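Local coordinates for small TOPRIM domain protein (Geobacillus stearothermophilus, PDB 2FCJ), which is of unknown function but consists largely of a Toprim domain, the fold shared by topoisomerases and primases, and so may act on nucleic acids, at residues Ala21-Asn24 with Glu25-Ile29. Numbering follows the deposited sequence.
Sequences AVLN and EPVVI
The flat peptide group of Glu-25 meets Leu-23 through its carbonyl oxygen rather than through either face, with O of Glu-25 3.9 Å from CB of Leu-23. The carboxylate of Glu-25 finds its partners outside the turn: OE2 has two, a salt bridge with NZ of Lys-6 and a hydrogen bond from the backbone N of Asp-107. A glutamate suits this bend because its extended chain can reach partners beyond the turn, and the neighbouring lysine probably favours its charged form. Between the side chains on the inner side, the contact is apolar. Leu-23, the first residue to leave the helix, has CD1 anti to CA (chi2 168°), which sends that methyl out across the turn. There it lies 3.7 Å from CB of Val-27, with CG2 of the valine nearly as close, and the two side chains cross at about a right angle. The compact, beta-branched valine fits an extended backbone, while the longer Ile-29 reaches back until its CD1 lies 4.2 Å from CD1 of Leu-23. Phe-106 and Leu-101 also pack on Leu-23, and Val-19 and Ala-20 on Ile-29. Asn-24, by contrast, is polar and exposed. This apolar lining lies inside the return turn from helix 13-22 to edge strand 28-31, completing a beta-alpha-beta crossover from strand 6-10 in the parallel sheet of the Toprim fold.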
loop_
_atom_site.group_PDB
_atom_site.type_symbol
_atom_site.label_atom_id
_atom_site.label_comp_id
_atom_site.label_asym_id
_atom_site.label_seq_id
_atom_site.Cartn_x
_atom_site.Cartn_y
_atom_site.Cartn_z
ATOM N N ALA A 21 -3.008 7.859 -8.183
ATOM C CA ALA A 21 -2.802 9.166 -8.794
ATOM C C ALA A 21 -1.339 9.596 -8.776
ATOM O O ALA A 21 -0.902 10.340 -9.654
ATOM C CB ALA A 21 -3.683 10.218 -8.124
ATOM N N VAL A 22 -0.567 9.110 -7.806
ATOM C CA VAL A 22 0.833 9.518 -7.740
ATOM C C VAL A 22 1.762 8.640 -8.558
ATOM O O VAL A 22 2.879 9.036 -8.872
ATOM C CB VAL A 22 1.361 9.715 -6.303
ATOM C CG1 VAL A 22 0.342 10.448 -5.457
ATOM C CG2 VAL A 22 1.730 8.398 -5.673
ATOM N N LEU A 23 1.299 7.441 -8.905
ATOM C CA LEU A 23 2.171 6.461 -9.530
ATOM C C LEU A 23 2.408 6.736 -11.007
ATOM O O LEU A 23 1.519 7.211 -11.713
ATOM C CB LEU A 23 1.606 5.053 -9.351
ATOM C CG LEU A 23 1.756 4.482 -7.947
ATOM C CD1 LEU A 23 0.937 3.221 -7.766
ATOM C CD2 LEU A 23 3.212 4.247 -7.660
ATOM N N ASN A 24 3.618 6.441 -11.455
ATOM C CA ASN A 24 3.956 6.601 -12.868
ATOM C C ASN A 24 4.339 5.282 -13.535
ATOM O O ASN A 24 4.955 5.274 -14.597
ATOM C CB ASN A 24 5.083 7.621 -13.036
ATOM C CG ASN A 24 5.253 8.078 -14.475
ATOM O OD1 ASN A 24 4.279 8.288 -15.192
ATOM N ND2 ASN A 24 6.498 8.241 -14.894
ATOM N N GLU A 25 4.023 4.173 -12.875
ATOM C CA GLU A 25 4.146 2.850 -13.476
ATOM C C GLU A 25 2.899 2.047 -13.090
ATOM O O GLU A 25 2.218 2.383 -12.119
ATOM C CB GLU A 25 5.411 2.162 -12.957
ATOM C CG GLU A 25 5.462 1.976 -11.427
ATOM C CD GLU A 25 6.667 1.179 -10.971
ATOM O OE1 GLU A 25 6.886 0.087 -11.555
ATOM O OE2 GLU A 25 7.377 1.590 -10.016
ATOM N N PRO A 26 2.559 1.010 -13.874
ATOM C CA PRO A 26 1.419 0.174 -13.508
ATOM C C PRO A 26 1.694 -0.641 -12.239
ATOM O O PRO A 26 2.749 -1.238 -12.099
ATOM C CB PRO A 26 1.254 -0.752 -14.720
ATOM C CG PRO A 26 2.576 -0.761 -15.367
ATOM C CD PRO A 26 3.165 0.594 -15.149
ATOM N N VAL A 27 0.799 -0.538 -11.275
ATOM C CA VAL A 27 0.956 -1.245 -10.014
ATOM C C VAL A 27 -0.426 -1.737 -9.688
ATOM O O VAL A 27 -1.394 -1.015 -9.894
ATOM C CB VAL A 27 1.431 -0.278 -8.899
ATOM C CG1 VAL A 27 1.346 -0.947 -7.525
ATOM C CG2 VAL A 27 2.835 0.237 -9.180
ATOM N N VAL A 28 -0.540 -2.994 -9.257
ATOM C CA VAL A 28 -1.824 -3.464 -8.797
ATOM C C VAL A 28 -2.053 -2.888 -7.411
ATOM O O VAL A 28 -1.227 -3.082 -6.517
ATOM C CB VAL A 28 -1.881 -5.000 -8.713
ATOM C CG1 VAL A 28 -3.266 -5.466 -8.278
ATOM C CG2 VAL A 28 -1.470 -5.651 -10.034
ATOM N N ILE A 29 -3.183 -2.223 -7.225
ATOM C CA ILE A 29 -3.545 -1.689 -5.926
ATOM C C ILE A 29 -4.760 -2.415 -5.414
ATOM O O ILE A 29 -5.821 -2.399 -6.055
ATOM C CB ILE A 29 -3.841 -0.185 -5.963
ATOM C CG1 ILE A 29 -2.681 0.558 -6.612
ATOM C CG2 ILE A 29 -4.060 0.332 -4.546
ATOM C CD1 ILE A 29 -2.967 2.030 -6.830
#